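Local coordinates for protein malonyl CoA reductase (malonate semialdehyde-forming) (Sulfolobus tokodaii, PDB 2EP5) that probably catalyses the NADPH-dependent reduction of malonyl-CoA to malonate semialdehyde, as a member of the aspartate-semialdehyde dehydrogenase family, at residues 119-124 and 155-160; 162-167 and 227-232; 203-208 and 233-238. All blocks are in the same frame, centred on the assembly; numbering follows the deposited sequence.

Contact 1: residues 119-124 and 155-160; sequences LINPEI and IMSMPI
N121 reaches across to helix 151-160 and brings its amide nitrogen up beside both S157 and M158, with N121 ND2 3.8 Å from M158 SD. The reach follows from its first torsion: CG stands opposite the backbone N (chi1 -169°) and the amide is carried out towards the helix. The long axes of the N121 and M158 side chains meet at close to a right angle, the amide nitrogen approaching the sulfur of a methionine chain that bends at both chi2 and chi3. That bend turns SD and CE back towards 119-124, where M158 CE ends 4.4 Å from E123 CD. I124 comes in at a slant to the same methionine; its CD1 lies 3.9 Å from M158 SD, while its CG1 is 4.0 Å from S157 OG. The polar ends have firmer partners outside the two segments: S157 OG is hydrogen-bonded to A154 O of its own helix, and R331 bonds to N121 OD1 and forms a salt bridge with E123. The contact, buried throughout, joins the short helix 122-125 of the NAD-binding part to helix 151-160, which begins at the predicted nucleophile C151; the N121 side chain is about 10 Å from that of C151. The chemistry is mixed, apolar where I124 meets M158 and polar round N121, and the shared arginine probably offsets the buried negative charge of E123 while fixing the rotation of the N121 amide.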
loop_
_atom_site.group_PDB
_atom_site.type_symbol
_atom_site.label_atom_id
_atom_site.label_comp_id
_atom_site.label_asym_id
_atom_site.label_seq_id
_atom_site.Cartn_x
_atom_site.Cartn_y
_atom_site.Cartn_z
ATOM N N LEU A 119 -9.192 -35.369 -8.421
ATOM C CA LEU A 119 -8.871 -33.976 -8.082
ATOM C C LEU A 119 -9.076 -33.963 -6.575
ATOM O O LEU A 119 -10.207 -33.959 -6.090
ATOM C CB LEU A 119 -9.831 -33.003 -8.769
ATOM C CG LEU A 119 -9.485 -31.514 -8.665
ATOM C CD1 LEU A 119 -8.064 -31.262 -9.176
ATOM C CD2 LEU A 119 -10.495 -30.710 -9.466
ATOM N N ILE A 120 -7.977 -33.965 -5.834
ATOM C CA ILE A 120 -8.068 -34.052 -4.390
ATOM C C ILE A 120 -7.859 -32.849 -3.491
ATOM O O ILE A 120 -6.975 -32.023 -3.700
ATOM C CB ILE A 120 -7.123 -35.161 -3.856
ATOM C CG1 ILE A 120 -7.404 -36.484 -4.579
ATOM C CG2 ILE A 120 -7.323 -35.348 -2.349
ATOM C CD1 ILE A 120 -8.827 -36.982 -4.426
ATOM N N ASN A 121 -8.722 -32.797 -2.481
ATOM C CA ASN A 121 -8.691 -31.828 -1.397
ATOM C C ASN A 121 -9.041 -32.821 -0.291
ATOM O O ASN A 121 -10.216 -33.086 -0.022
ATOM C CB ASN A 121 -9.771 -30.748 -1.526
ATOM C CG ASN A 121 -9.557 -29.611 -0.534
ATOM O OD1 ASN A 121 -8.683 -29.699 0.334
ATOM N ND2 ASN A 121 -10.347 -28.542 -0.652
ATOM N N PRO A 122 -8.008 -33.404 0.344
ATOM C CA PRO A 122 -8.073 -34.402 1.420
ATOM C C PRO A 122 -9.387 -34.538 2.198
ATOM O O PRO A 122 -10.115 -35.517 2.034
ATOM C CB PRO A 122 -6.891 -34.022 2.301
ATOM C CG PRO A 122 -5.876 -33.607 1.292
ATOM C CD PRO A 122 -6.690 -32.734 0.354
ATOM N N GLU A 123 -9.681 -33.565 3.049
ATOM C CA GLU A 123 -10.895 -33.595 3.854
ATOM C C GLU A 123 -12.175 -33.727 3.030
ATOM O O GLU A 123 -13.112 -34.415 3.425
ATOM C CB GLU A 123 -10.994 -32.326 4.717
ATOM C CG GLU A 123 -9.948 -32.209 5.823
ATOM C CD GLU A 123 -8.643 -31.580 5.363
ATOM O OE1 GLU A 123 -8.360 -31.589 4.151
ATOM O OE2 GLU A 123 -7.883 -31.089 6.221
ATOM N N ILE A 124 -12.204 -33.079 1.878
ATOM C CA ILE A 124 -13.390 -33.078 1.037
ATOM C C ILE A 124 -13.710 -34.346 0.234
ATOM O O ILE A 124 -14.846 -34.825 0.262
ATOM C CB ILE A 124 -13.340 -31.873 0.068
ATOM C CG1 ILE A 124 -12.998 -30.599 0.848
ATOM C CG2 ILE A 124 -14.676 -31.698 -0.632
ATOM C CD1 ILE A 124 -13.938 -30.308 2.006
ATOM N N ILE A 155 -10.092 -23.584 -1.359
ATOM C CA ILE A 155 -10.578 -22.840 -0.211
ATOM C C ILE A 155 -12.109 -22.807 -0.160
ATOM O O ILE A 155 -12.709 -23.086 0.878
ATOM C CB ILE A 155 -9.999 -21.396 -0.215
ATOM C CG1 ILE A 155 -8.467 -21.466 -0.094
ATOM C CG2 ILE A 155 -10.586 -20.581 0.945
ATOM C CD1 ILE A 155 -7.752 -20.137 -0.279
ATOM N N MET A 156 -12.737 -22.484 -1.287
ATOM C CA MET A 156 -14.197 -22.417 -1.360
ATOM C C MET A 156 -14.903 -23.743 -1.068
ATOM O O MET A 156 -15.991 -23.758 -0.486
ATOM C CB MET A 156 -14.631 -21.939 -2.744
ATOM C CG MET A 156 -14.135 -20.563 -3.133
ATOM S SD MET A 156 -14.503 -19.290 -1.906
ATOM C CE MET A 156 -12.891 -18.448 -1.839
ATOM N N SER A 157 -14.293 -24.856 -1.468
ATOM C CA SER A 157 -14.901 -26.166 -1.265
ATOM C C SER A 157 -15.056 -26.577 0.192
ATOM O O SER A 157 -15.962 -27.340 0.526
ATOM C CB SER A 157 -14.107 -27.243 -2.013
ATOM O OG SER A 157 -12.805 -27.412 -1.478
ATOM N N MET A 158 -14.186 -26.068 1.062
ATOM C CA MET A 158 -14.237 -26.423 2.477
ATOM C C MET A 158 -15.602 -26.197 3.131
ATOM O O MET A 158 -16.177 -27.121 3.705
ATOM C CB MET A 158 -13.162 -25.661 3.257
ATOM C CG MET A 158 -11.747 -25.929 2.775
ATOM S SD MET A 158 -11.289 -27.660 2.947
ATOM C CE MET A 158 -10.692 -27.698 4.638
ATOM N N PRO A 159 -16.140 -24.968 3.060
ATOM C CA PRO A 159 -17.444 -24.742 3.686
ATOM C C PRO A 159 -18.626 -25.343 2.924
ATOM O O PRO A 159 -19.646 -25.679 3.520
ATOM C CB PRO A 159 -17.518 -23.222 3.779
ATOM C CG PRO A 159 -16.795 -22.788 2.566
ATOM C CD PRO A 159 -15.594 -23.712 2.515
ATOM N N ILE A 160 -18.479 -25.482 1.611
ATOM C CA ILE A 160 -19.526 -26.022 0.766
ATOM C C ILE A 160 -19.809 -27.514 0.980
ATOM O O ILE A 160 -20.970 -27.920 1.062
ATOM C CB ILE A 160 -19.194 -25.771 -0.722
ATOM C CG1 ILE A 160 -19.316 -24.278 -1.026
ATOM C CG2 ILE A 160 -20.134 -26.565 -1.623
ATOM C CD1 ILE A 160 -18.914 -23.909 -2.435
#

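Contact 2: residues 162-167 and 227-232; sequences PLIEIA and ANLDST
I164 and A167, one helical turn apart at the start of helix 164-168, face the chain of 227-232 as it runs from loop into strand 230-237. The backbones stay well separated: the CA atoms of A167 and L229 are 6.8 Å apart, those of I164 and A227 8.4 Å. L163 occupies the N-cap position, and its O accepts from both I166 N and A167 N, which fixes the first turn carrying the two contact residues. Across the gap the touching groups are methyls and a carbonyl. L229 sets CD2 against A167, 3.8 Å from A167 CB and 3.6 Å from A167 O. I164 meets the same methyl with CD1 at 4.1 Å, the two side chains crossing at about a right angle. Because I164 holds CG1 opposite its backbone N (chi1 -174°), CD1 also extends to A227 CB, at 4.2 Å. The two sides together bury 146 Å², and the contact lies at the surface. N216 packs beside I164, A227 and L229, whereas I172 of the neighbouring strand 171-178 lies against A167 and L229. Strand 244-251 meets A167 through I250, and helix 258-266 flanks the helix start at P162 and L163.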
loop_
_atom_site.group_PDB
_atom_site.type_symbol
_atom_site.label_atom_id
_atom_site.label_comp_id
_atom_site.label_asym_id
_atom_site.label_seq_id
_atom_site.Cartn_x
_atom_site.Cartn_y
_atom_site.Cartn_z
ATOM N N PRO A 162 -19.584 -29.702 3.622
ATOM C CA PRO A 162 -20.495 -30.045 4.719
ATOM C C PRO A 162 -21.894 -29.451 4.555
ATOM O O PRO A 162 -22.796 -29.749 5.338
ATOM C CB PRO A 162 -19.764 -29.516 5.954
ATOM C CG PRO A 162 -18.940 -28.379 5.409
ATOM C CD PRO A 162 -18.424 -28.938 4.114
ATOM N N LEU A 163 -22.073 -28.617 3.533
ATOM C CA LEU A 163 -23.369 -27.993 3.260
ATOM C C LEU A 163 -23.804 -28.351 1.839
ATOM O O LEU A 163 -24.666 -27.694 1.246
ATOM C CB LEU A 163 -23.263 -26.469 3.392
ATOM C CG LEU A 163 -22.655 -25.886 4.670
ATOM C CD1 LEU A 163 -22.812 -24.367 4.658
ATOM C CD2 LEU A 163 -23.339 -26.479 5.890
ATOM N N ILE A 164 -23.208 -29.407 1.304
ATOM C CA ILE A 164 -23.500 -29.836 -0.054
ATOM C C ILE A 164 -24.983 -30.043 -0.357
ATOM O O ILE A 164 -25.415 -29.809 -1.482
ATOM C CB ILE A 164 -22.714 -31.130 -0.406
ATOM C CG1 ILE A 164 -22.926 -31.482 -1.878
ATOM C CG2 ILE A 164 -23.152 -32.281 0.490
ATOM C CD1 ILE A 164 -22.445 -30.414 -2.837
ATOM N N GLU A 165 -25.775 -30.461 0.625
ATOM C CA GLU A 165 -27.186 -30.678 0.339
ATOM C C GLU A 165 -27.962 -29.382 0.104
ATOM O O GLU A 165 -28.959 -29.374 -0.617
ATOM C CB GLU A 165 -27.872 -31.481 1.445
ATOM C CG GLU A 165 -29.125 -32.170 0.915
ATOM C CD GLU A 165 -30.290 -32.165 1.887
ATOM O OE1 GLU A 165 -30.163 -32.784 2.969
ATOM O OE2 GLU A 165 -31.331 -31.542 1.559
ATOM N N ILE A 166 -27.509 -28.293 0.718
ATOM C CA ILE A 166 -28.164 -27.001 0.544
ATOM C C ILE A 166 -27.679 -26.382 -0.763
ATOM O O ILE A 166 -28.481 -25.920 -1.582
ATOM C CB ILE A 166 -27.821 -26.042 1.694
ATOM C CG1 ILE A 166 -28.257 -26.654 3.025
ATOM C CG2 ILE A 166 -28.508 -24.706 1.477
ATOM C CD1 ILE A 166 -27.847 -25.834 4.236
ATOM N N ALA A 167 -26.360 -26.393 -0.946
ATOM C CA ALA A 167 -25.722 -25.835 -2.138
ATOM C C ALA A 167 -26.195 -26.502 -3.426
ATOM O O ALA A 167 -26.301 -25.855 -4.468
ATOM C CB ALA A 167 -24.197 -25.954 -2.018
ATOM N N ALA A 227 -21.172 -33.142 -8.744
ATOM C CA ALA A 227 -22.244 -32.586 -7.923
ATOM C C ALA A 227 -22.956 -31.519 -8.743
ATOM O O ALA A 227 -22.333 -30.827 -9.545
ATOM C CB ALA A 227 -21.684 -31.971 -6.642
ATOM N N ASN A 228 -24.264 -31.394 -8.552
ATOM C CA ASN A 228 -25.024 -30.395 -9.288
ATOM C C ASN A 228 -24.891 -29.032 -8.618
ATOM O O ASN A 228 -25.637 -28.710 -7.691
ATOM C CB ASN A 228 -26.500 -30.785 -9.360
ATOM C CG ASN A 228 -27.332 -29.768 -10.128
ATOM O OD1 ASN A 228 -27.448 -28.601 -9.728
ATOM N ND2 ASN A 228 -27.911 -30.204 -11.242
ATOM N N LEU A 229 -23.936 -28.235 -9.081
ATOM C CA LEU A 229 -23.731 -26.913 -8.511
ATOM C C LEU A 229 -23.810 -25.837 -9.583
ATOM O O LEU A 229 -22.949 -25.747 -10.465
ATOM C CB LEU A 229 -22.377 -26.844 -7.794
ATOM C CG LEU A 229 -22.221 -27.739 -6.557
ATOM C CD1 LEU A 229 -20.786 -27.714 -6.092
ATOM C CD2 LEU A 229 -23.156 -27.276 -5.442
ATOM N N ASP A 230 -24.864 -25.035 -9.518
ATOM C CA ASP A 230 -25.041 -23.963 -10.473
ATOM C C ASP A 230 -24.446 -22.708 -9.847
ATOM O O ASP A 230 -25.140 -21.926 -9.201
ATOM C CB ASP A 230 -26.532 -23.775 -10.784
ATOM C CG ASP A 230 -26.795 -22.591 -11.696
ATOM O OD1 ASP A 230 -25.904 -22.244 -12.506
ATOM O OD2 ASP A 230 -27.897 -22.010 -11.611
ATOM N N SER A 231 -23.146 -22.519 -10.033
ATOM C CA SER A 231 -22.497 -21.359 -9.454
ATOM C C SER A 231 -21.992 -20.320 -10.443
ATOM O O SER A 231 -21.488 -20.652 -11.512
ATOM C CB SER A 231 -21.353 -21.808 -8.533
ATOM O OG SER A 231 -20.695 -22.951 -9.047
ATOM N N THR A 232 -22.152 -19.054 -10.069
ATOM C CA THR A 232 -21.688 -17.933 -10.876
ATOM C C THR A 232 -20.669 -17.204 -9.991
ATOM O O THR A 232 -20.979 -16.779 -8.873
ATOM C CB THR A 232 -22.862 -16.995 -11.261
ATOM O OG1 THR A 232 -23.712 -17.669 -12.195
ATOM C CG2 THR A 232 -22.354 -15.714 -11.900
#

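Contact 3: residues 203-208 and 233-238; sequences GEEDKI and VTSIRV
Strand 230-237, an outermost strand of the mixed sheet within its chain, is crossed here by the first turn of helix 204-215; the axes of the short segments approach to 7.8 Å, with 132° between their N-to-C directions. E205 lies over the strand backbone, with its CG 3.6 Å from V233 CG2. Its chain, extended beyond CG, brings OE2 to 2.9 Å from S235 N, which donates to it at an N-H...O angle of 151°. The donor comes from the anti side, 28° out of the carboxylate plane. This is the dimerisation domain of the semialdehyde dehydrogenase family, and R312 of the second subunit forms a salt bridge with the same OE2, so the acid joins strand and subunit interface. A glutamine in place of E205 would probably leave that arginine without its charged mate and weaken the tie between subunits. Deeper in, I208 CD1 lies 4.0 Å from V233 CG2 and 3.7 Å from S235 OG, a hydroxyl hydrogen-bonded to T176 of the adjacent strand. E204 CG lies 3.6 Å from S235 OG; its OE2 is hydrogen-bonded to N150, T152 and Q178, and the E204 side chain is about 5 Å from those of the predicted catalytic residues C151 and H244.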
loop_
_atom_site.group_PDB
_atom_site.type_symbol
_atom_site.label_atom_id
_atom_site.label_comp_id
_atom_site.label_asym_id
_atom_site.label_seq_id
_atom_site.Cartn_x
_atom_site.Cartn_y
_atom_site.Cartn_z
ATOM N N GLY A 203 -9.462 -16.794 -16.568
ATOM C CA GLY A 203 -9.765 -18.199 -16.346
ATOM C C GLY A 203 -10.079 -18.675 -14.943
ATOM O O GLY A 203 -10.438 -19.839 -14.755
ATOM N N GLU A 204 -9.966 -17.791 -13.961
ATOM C CA GLU A 204 -10.224 -18.158 -12.573
ATOM C C GLU A 204 -11.670 -18.533 -12.286
ATOM O O GLU A 204 -11.931 -19.488 -11.568
ATOM C CB GLU A 204 -9.831 -17.008 -11.640
ATOM C CG GLU A 204 -9.684 -17.413 -10.176
ATOM C CD GLU A 204 -8.422 -18.232 -9.923
ATOM O OE1 GLU A 204 -7.696 -18.538 -10.906
ATOM O OE2 GLU A 204 -8.157 -18.567 -8.744
ATOM N N GLU A 205 -12.609 -17.776 -12.839
ATOM C CA GLU A 205 -14.024 -18.028 -12.584
ATOM C C GLU A 205 -14.534 -19.362 -13.121
ATOM O O GLU A 205 -15.290 -20.050 -12.448
ATOM C CB GLU A 205 -14.852 -16.845 -13.115
ATOM C CG GLU A 205 -14.460 -15.557 -12.404
ATOM C CD GLU A 205 -14.858 -14.289 -13.132
ATOM O OE1 GLU A 205 -14.718 -14.218 -14.371
ATOM O OE2 GLU A 205 -15.290 -13.347 -12.446
ATOM N N ASP A 206 -14.099 -19.735 -14.316
ATOM C CA ASP A 206 -14.516 -20.990 -14.908
ATOM C C ASP A 206 -13.908 -22.177 -14.152
ATOM O O ASP A 206 -14.583 -23.181 -13.915
ATOM C CB ASP A 206 -14.113 -21.025 -16.379
ATOM C CG ASP A 206 -14.769 -22.165 -17.130
ATOM O OD1 ASP A 206 -16.018 -22.260 -17.081
ATOM O OD2 ASP A 206 -14.040 -22.963 -17.765
ATOM N N LYS A 207 -12.635 -22.059 -13.772
ATOM C CA LYS A 207 -11.957 -23.119 -13.023
ATOM C C LYS A 207 -12.613 -23.348 -11.663
ATOM O O LYS A 207 -12.731 -24.486 -11.200
ATOM C CB LYS A 207 -10.487 -22.762 -12.799
ATOM C CG LYS A 207 -9.624 -22.794 -14.044
ATOM C CD LYS A 207 -8.215 -22.344 -13.720
ATOM C CE LYS A 207 -7.358 -22.257 -14.970
ATOM N NZ LYS A 207 -6.051 -21.605 -14.679
ATOM N N ILE A 208 -13.036 -22.265 -11.018
ATOM C CA ILE A 208 -13.665 -22.380 -9.712
ATOM C C ILE A 208 -14.968 -23.154 -9.802
ATOM O O ILE A 208 -15.148 -24.157 -9.114
ATOM C CB ILE A 208 -13.945 -20.985 -9.096
ATOM C CG1 ILE A 208 -12.620 -20.327 -8.694
ATOM C CG2 ILE A 208 -14.891 -21.112 -7.891
ATOM C CD1 ILE A 208 -12.776 -18.957 -8.065
ATOM N N VAL A 233 -19.445 -17.071 -10.480
ATOM C CA VAL A 233 -18.423 -16.437 -9.668
ATOM C C VAL A 233 -17.731 -15.252 -10.300
ATOM O O VAL A 233 -17.555 -15.190 -11.512
ATOM C CB VAL A 233 -17.373 -17.498 -9.183
ATOM C CG1 VAL A 233 -17.670 -18.853 -9.829
ATOM C CG2 VAL A 233 -15.959 -17.050 -9.482
ATOM N N THR A 234 -17.360 -14.305 -9.448
ATOM C CA THR A 234 -16.667 -13.095 -9.861
ATOM C C THR A 234 -15.374 -13.035 -9.050
ATOM O O THR A 234 -15.406 -12.869 -7.821
ATOM C CB THR A 234 -17.536 -11.858 -9.565
ATOM O OG1 THR A 234 -18.823 -12.038 -10.175
ATOM C CG2 THR A 234 -16.888 -10.592 -10.113
ATOM N N SER A 235 -14.241 -13.192 -9.731
ATOM C CA SER A 235 -12.944 -13.178 -9.058
ATOM C C SER A 235 -12.236 -11.839 -9.209
ATOM O O SER A 235 -11.975 -11.372 -10.320
ATOM C CB SER A 235 -12.054 -14.303 -9.590
ATOM O OG SER A 235 -12.679 -15.562 -9.424
ATOM N N ILE A 236 -11.904 -11.244 -8.068
ATOM C CA ILE A 236 -11.271 -9.943 -8.031
ATOM C C ILE A 236 -9.897 -9.971 -7.375
ATOM O O ILE A 236 -9.684 -10.679 -6.389
ATOM C CB ILE A 236 -12.180 -8.956 -7.276
ATOM C CG1 ILE A 236 -13.510 -8.826 -8.027
ATOM C CG2 ILE A 236 -11.499 -7.612 -7.129
ATOM C CD1 ILE A 236 -14.563 -8.058 -7.282
ATOM N N ARG A 237 -8.970 -9.200 -7.932
ATOM C CA ARG A 237 -7.625 -9.110 -7.388
ATOM C C ARG A 237 -7.553 -7.881 -6.493
ATOM O O ARG A 237 -7.941 -6.785 -6.906
ATOM C CB ARG A 237 -6.595 -8.983 -8.504
ATOM C CG ARG A 237 -5.151 -9.073 -8.024
ATOM C CD ARG A 237 -4.430 -10.183 -8.777
ATOM N NE ARG A 237 -4.539 -11.479 -8.114
ATOM C CZ ARG A 237 -4.391 -12.646 -8.731
ATOM N NH1 ARG A 237 -4.137 -12.689 -10.031
ATOM N NH2 ARG A 237 -4.490 -13.774 -8.043
ATOM N N VAL A 238 -7.076 -8.076 -5.265
ATOM C CA VAL A 238 -6.940 -6.992 -4.293
ATOM C C VAL A 238 -5.460 -6.876 -3.875
ATOM O O VAL A 238 -4.704 -7.839 -4.006
ATOM C CB VAL A 238 -7.816 -7.260 -3.053
ATOM C CG1 VAL A 238 -9.279 -7.168 -3.431
ATOM C CG2 VAL A 238 -7.510 -8.641 -2.479
#

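Contacts 1 and 3 are buried, whereas contact 2 sits at the surface, its centre about 19 Å from the centre of the chain, against about 8 Å for contact 1. Contacts 2 and 3 share strand 230-237, packing successive parts of it against two different helices, and both touch the second subunit. Contact 1, untouched by any other chain, connects to contact 2 through consecutive helices, I160 CG2 meeting A167 CB at 4.1 Å. Contacts 1 and 3 do not touch, their nearest atoms being about 5 Å apart. The chemistry differs accordingly: aliphatic in contact 2, sulfur and amide with an arginine nearby in contact 1, and in contact 3 an acid serving both strand and dimer.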